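CELL division control protein 6 (Pyrobaculum aerophilum, PDB 1FNN) binds ADP and magnesium through an AAA+ ATPase module and is probably involved in regulating the initiation of DNA replication. Local coordinates at residues Arg46-Lys57 with Ile182-Tyr193. Numbering follows the deposited sequence.
Sequences RATLLGRPGTGK and IMGKYVIRFSPY. With ADP (adenosine-5'-diphosphate), chain D.
The N and O atoms of Thr48 and Leu50 bond alternately to Tyr186 O, Ile188 N and O, and Phe190 N, as in a parallel ladder, with Ile188 N to Thr48 O at 2.8 Å. Past the last rung a water bridges Arg52 N and Phe190 O, where the chain after strand 46-50 turns into the P-loop. There the amides of Gly54, Gly56 and Lys57 bond to ADP phosphate oxygens; both glycines have positive phi, where a side chain would jam against the preceding carbonyl O. Lys57, whose long chain bends at chi3 and chi4, brings NZ to Gly51 O (2.9 Å) and ADP O2B (3.1 Å). Tyr193 OH accepts a hydrogen bond from ADP N6 (3.0 Å). Lys57 CG lies over one face of the Phe190 ring, 3.9 Å from the centroid, a CH-pi contact. Phe190 turns its own CG anti to its carbonyl carbon (chi1 -67°), which carries CE1 to Leu49 CB. With an alanine here, Lys57 CG would probably lose the ring face it rests on and a gap open between Leu49 and Gly56. Branched Leu49 and Ile188 lie side by side on one sheet face; on the other, Leu50 CD1 meets Val187 CG1. Strand 46-50 runs between strands 160-166 and 187-189, with helix 23-38 over the Ile188 face and helix 170-173 over the Val187 face.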
loop_
_atom_site.group_PDB
_atom_site.type_symbol
_atom_site.label_atom_id
_atom_site.label_comp_id
_atom_site.label_asym_id
_atom_site.label_seq_id
_atom_site.Cartn_x
_atom_site.Cartn_y
_atom_site.Cartn_z
ATOM N N ARG A 46 22.793 -3.235 9.767
ATOM C CA ARG A 46 21.764 -4.059 9.158
ATOM C C ARG A 46 20.394 -3.734 9.765
ATOM O O ARG A 46 20.359 -3.274 10.917
ATOM C CB ARG A 46 22.071 -5.523 9.084
ATOM C CG ARG A 46 22.512 -6.337 10.260
ATOM C CD ARG A 46 23.744 -5.816 11.007
ATOM N NE ARG A 46 24.030 -6.707 12.097
ATOM C CZ ARG A 46 24.839 -6.595 13.124
ATOM N NH1 ARG A 46 25.575 -5.510 13.296
ATOM N NH2 ARG A 46 24.857 -7.629 13.955
ATOM N N ALA A 47 19.352 -3.679 8.915
ATOM C CA ALA A 47 17.984 -3.461 9.389
ATOM C C ALA A 47 17.032 -4.409 8.635
ATOM O O ALA A 47 17.306 -4.821 7.511
ATOM C CB ALA A 47 17.536 -2.042 9.085
ATOM N N THR A 48 15.849 -4.630 9.192
ATOM C CA THR A 48 14.786 -5.406 8.573
ATOM C C THR A 48 13.554 -4.520 8.558
ATOM O O THR A 48 13.315 -3.918 9.611
ATOM C CB THR A 48 14.467 -6.698 9.354
ATOM O OG1 THR A 48 15.624 -7.523 9.382
ATOM C CG2 THR A 48 13.348 -7.482 8.694
ATOM N N LEU A 49 12.958 -4.314 7.398
ATOM C CA LEU A 49 11.771 -3.480 7.275
ATOM C C LEU A 49 10.546 -4.409 7.158
ATOM O O LEU A 49 10.581 -5.307 6.299
ATOM C CB LEU A 49 11.847 -2.595 6.019
ATOM C CG LEU A 49 13.137 -1.773 5.803
ATOM C CD1 LEU A 49 12.918 -0.819 4.625
ATOM C CD2 LEU A 49 13.605 -0.993 7.031
ATOM N N LEU A 50 9.545 -4.249 8.025
ATOM C CA LEU A 50 8.412 -5.204 7.989
ATOM C C LEU A 50 7.107 -4.438 7.916
ATOM O O LEU A 50 6.861 -3.452 8.612
ATOM C CB LEU A 50 8.383 -6.083 9.257
ATOM C CG LEU A 50 9.604 -6.945 9.538
ATOM C CD1 LEU A 50 9.463 -7.697 10.881
ATOM C CD2 LEU A 50 9.808 -7.970 8.413
ATOM N N GLY A 51 6.210 -4.944 7.059
ATOM C CA GLY A 51 4.918 -4.288 6.892
ATOM C C GLY A 51 4.206 -4.928 5.712
ATOM O O GLY A 51 4.896 -5.454 4.818
ATOM N N ARG A 52 2.874 -4.789 5.703
ATOM C CA ARG A 52 2.136 -5.409 4.581
ATOM C C ARG A 52 2.426 -4.637 3.283
ATOM O O ARG A 52 2.981 -3.536 3.280
ATOM C CB ARG A 52 0.630 -5.390 4.868
ATOM C CG ARG A 52 0.009 -4.013 5.030
ATOM C CD ARG A 52 -1.282 -3.847 4.237
ATOM N NE ARG A 52 -1.192 -4.410 2.878
ATOM C CZ ARG A 52 -2.215 -4.555 2.062
ATOM N NH1 ARG A 52 -3.405 -4.156 2.523
ATOM N NH2 ARG A 52 -2.132 -5.060 0.840
ATOM N N PRO A 53 1.880 -5.130 2.181
ATOM C CA PRO A 53 2.049 -4.474 0.884
ATOM C C PRO A 53 1.469 -3.081 0.905
ATOM O O PRO A 53 0.436 -2.764 1.512
ATOM C CB PRO A 53 1.361 -5.391 -0.118
ATOM C CG PRO A 53 1.366 -6.731 0.549
ATOM C CD PRO A 53 1.195 -6.440 2.022
ATOM N N GLY A 54 2.270 -2.151 0.360
ATOM C CA GLY A 54 1.765 -0.802 0.174
ATOM C C GLY A 54 1.938 0.109 1.373
ATOM O O GLY A 54 1.349 1.198 1.349
ATOM N N THR A 55 2.740 -0.326 2.334
ATOM C CA THR A 55 2.962 0.508 3.527
ATOM C C THR A 55 4.230 1.367 3.356
ATOM O O THR A 55 4.568 2.077 4.301
ATOM C CB THR A 55 3.083 -0.341 4.789
ATOM O OG1 THR A 55 4.012 -1.444 4.656
ATOM C CG2 THR A 55 1.706 -0.970 5.103
ATOM N N GLY A 56 4.756 1.558 2.138
ATOM C CA GLY A 56 5.880 2.500 1.951
ATOM C C GLY A 56 7.273 1.961 2.281
ATOM O O GLY A 56 8.226 2.747 2.462
ATOM N N LYS A 57 7.475 0.661 2.339
ATOM C CA LYS A 57 8.794 0.124 2.676
ATOM C C LYS A 57 9.813 0.499 1.573
ATOM O O LYS A 57 10.825 1.108 1.847
ATOM C CB LYS A 57 8.717 -1.370 2.926
ATOM C CG LYS A 57 7.681 -1.811 4.006
ATOM C CD LYS A 57 7.686 -3.319 4.192
ATOM C CE LYS A 57 7.297 -4.112 2.929
ATOM N NZ LYS A 57 5.865 -3.832 2.612
ATOM N N ILE A 182 21.761 -11.836 14.035
ATOM C CA ILE A 182 22.333 -10.647 13.391
ATOM C C ILE A 182 21.323 -9.561 13.094
ATOM O O ILE A 182 21.579 -8.373 13.324
ATOM C CB ILE A 182 23.065 -11.110 12.122
ATOM C CG1 ILE A 182 24.135 -12.139 12.506
ATOM C CG2 ILE A 182 23.638 -9.917 11.372
ATOM C CD1 ILE A 182 24.742 -12.905 11.357
ATOM N N MET A 183 20.155 -9.849 12.557
ATOM C CA MET A 183 19.149 -8.882 12.165
ATOM C C MET A 183 18.101 -8.434 13.181
ATOM O O MET A 183 17.274 -7.571 12.807
ATOM C CB MET A 183 18.271 -9.545 11.062
ATOM C CG MET A 183 19.138 -10.085 9.914
ATOM S SD MET A 183 19.816 -8.676 9.014
ATOM C CE MET A 183 21.473 -9.148 8.654
ATOM N N GLY A 184 17.914 -9.166 14.267
ATOM C CA GLY A 184 16.820 -8.891 15.184
ATOM C C GLY A 184 17.154 -7.677 16.031
ATOM O O GLY A 184 18.310 -7.358 16.292
ATOM N N LYS A 185 16.142 -6.868 16.293
ATOM C CA LYS A 185 16.299 -5.632 17.035
ATOM C C LYS A 185 16.869 -4.501 16.195
ATOM O O LYS A 185 17.260 -3.463 16.762
ATOM C CB LYS A 185 17.106 -5.811 18.323
ATOM C CG LYS A 185 16.593 -4.862 19.418
ATOM C CD LYS A 185 16.763 -5.530 20.783
ATOM C CE LYS A 185 15.565 -5.236 21.674
ATOM N NZ LYS A 185 15.499 -6.182 22.824
ATOM N N TYR A 186 17.045 -4.711 14.890
ATOM C CA TYR A 186 17.172 -3.560 14.001
ATOM C C TYR A 186 15.918 -3.710 13.117
ATOM O O TYR A 186 16.059 -4.081 11.962
ATOM C CB TYR A 186 18.482 -3.476 13.230
ATOM C CG TYR A 186 19.722 -3.447 14.100
ATOM C CD1 TYR A 186 20.613 -4.510 14.152
ATOM C CD2 TYR A 186 19.993 -2.327 14.883
ATOM C CE1 TYR A 186 21.750 -4.470 14.959
ATOM C CE2 TYR A 186 21.115 -2.259 15.695
ATOM C CZ TYR A 186 21.982 -3.339 15.720
ATOM O OH TYR A 186 23.084 -3.242 16.533
ATOM N N VAL A 187 14.724 -3.656 13.691
ATOM C CA VAL A 187 13.499 -3.908 12.936
ATOM C C VAL A 187 12.685 -2.643 12.850
ATOM O O VAL A 187 12.416 -2.005 13.864
ATOM C CB VAL A 187 12.605 -5.024 13.511
ATOM C CG1 VAL A 187 11.234 -5.029 12.842
ATOM C CG2 VAL A 187 13.275 -6.383 13.341
ATOM N N ILE A 188 12.384 -2.234 11.615
ATOM C CA ILE A 188 11.603 -1.005 11.450
ATOM C C ILE A 188 10.239 -1.426 10.877
ATOM O O ILE A 188 10.220 -2.172 9.881
ATOM C CB ILE A 188 12.325 -0.056 10.474
ATOM C CG1 ILE A 188 13.737 0.320 10.975
ATOM C CG2 ILE A 188 11.473 1.204 10.291
ATOM C CD1 ILE A 188 14.470 1.190 9.923
ATOM N N ARG A 189 9.165 -1.054 11.556
ATOM C CA ARG A 189 7.838 -1.521 11.225
ATOM C C ARG A 189 7.041 -0.420 10.551
ATOM O O ARG A 189 7.167 0.737 10.872
ATOM C CB ARG A 189 7.042 -1.940 12.506
ATOM C CG ARG A 189 7.785 -3.092 13.203
ATOM C CD ARG A 189 6.995 -3.767 14.334
ATOM N NE ARG A 189 7.778 -4.894 14.841
ATOM C CZ ARG A 189 7.667 -6.132 14.375
ATOM N NH1 ARG A 189 6.814 -6.413 13.395
ATOM N NH2 ARG A 189 8.419 -7.095 14.895
ATOM N N PHE A 190 6.317 -0.814 9.509
ATOM C CA PHE A 190 5.527 0.099 8.689
ATOM C C PHE A 190 4.066 -0.390 8.829
ATOM O O PHE A 190 3.783 -1.480 8.321
ATOM C CB PHE A 190 5.943 -0.067 7.214
ATOM C CG PHE A 190 7.361 0.389 6.961
ATOM C CD1 PHE A 190 8.460 -0.295 7.491
ATOM C CD2 PHE A 190 7.552 1.519 6.174
ATOM C CE1 PHE A 190 9.753 0.177 7.220
ATOM C CE2 PHE A 190 8.828 1.986 5.902
ATOM C CZ PHE A 190 9.895 1.297 6.441
ATOM N N SER A 191 3.288 0.315 9.622
ATOM C CA SER A 191 1.923 -0.191 9.889
ATOM C C SER A 191 0.959 0.278 8.809
ATOM O O SER A 191 1.314 1.124 7.990
ATOM C CB SER A 191 1.490 0.360 11.251
ATOM O OG SER A 191 1.140 1.711 10.990
ATOM N N PRO A 192 -0.126 -0.471 8.623
ATOM C CA PRO A 192 -1.106 -0.166 7.589
ATOM C C PRO A 192 -1.457 1.306 7.733
ATOM O O PRO A 192 -1.516 1.783 8.875
ATOM C CB PRO A 192 -2.273 -1.097 7.921
ATOM C CG PRO A 192 -1.598 -2.264 8.602
ATOM C CD PRO A 192 -0.584 -1.584 9.519
ATOM N N TYR A 193 -1.599 2.031 6.620
ATOM C CA TYR A 193 -1.959 3.431 6.778
ATOM C C TYR A 193 -3.449 3.538 7.191
ATOM O O TYR A 193 -4.294 2.805 6.663
ATOM C CB TYR A 193 -1.813 4.219 5.490
ATOM C CG TYR A 193 -0.369 4.404 5.035
ATOM C CD1 TYR A 193 0.157 3.743 3.935
ATOM C CD2 TYR A 193 0.457 5.276 5.741
ATOM C CE1 TYR A 193 1.482 3.926 3.520
ATOM C CE2 TYR A 193 1.773 5.478 5.355
ATOM C CZ TYR A 193 2.262 4.795 4.249
ATOM O OH TYR A 193 3.589 5.033 3.911
HETATM P PB ADP D . 5.768 -1.277 -0.150
HETATM O O1B ADP D . 7.178 -1.718 -0.521
HETATM O O2B ADP D . 5.570 -1.109 1.248
HETATM O O3B ADP D . 4.971 -2.373 -0.690
HETATM P PA ADP D . 5.672 1.161 -1.605
HETATM O O1A ADP D . 6.936 1.732 -1.106
HETATM O O2A ADP D . 5.808 0.675 -2.983
HETATM O O3A ADP D . 5.174 0.054 -0.667
HETATM O "O5'" ADP D . 4.480 2.286 -1.646
HETATM C "C5'" ADP D . 3.347 1.943 -2.423
HETATM C "C4'" ADP D . 2.959 3.216 -3.202
HETATM O "O4'" ADP D . 2.619 4.214 -2.266
HETATM C "C3'" ADP D . 4.080 3.814 -4.043
HETATM O "O3'" ADP D . 3.494 4.456 -5.163
HETATM C "C2'" ADP D . 4.688 4.737 -3.042
HETATM O "O2'" ADP D . 5.427 5.795 -3.655
HETATM C "C1'" ADP D . 3.433 5.320 -2.379
HETATM N N9 ADP D . 3.771 5.677 -1.057
HETATM C C8 ADP D . 3.859 4.820 0.008
HETATM N N7 ADP D . 3.930 5.400 1.170
HETATM C C5 ADP D . 3.886 6.744 0.838
HETATM C C6 ADP D . 3.948 7.904 1.627
HETATM N N6 ADP D . 4.087 7.834 2.942
HETATM N N1 ADP D . 3.906 9.089 1.013
HETATM C C2 ADP D . 3.810 9.126 -0.302
HETATM N N3 ADP D . 3.744 8.117 -1.168
HETATM C C4 ADP D . 3.791 6.928 -0.509
HETATM O O HOH W 1 1.784 -3.453 7.967
#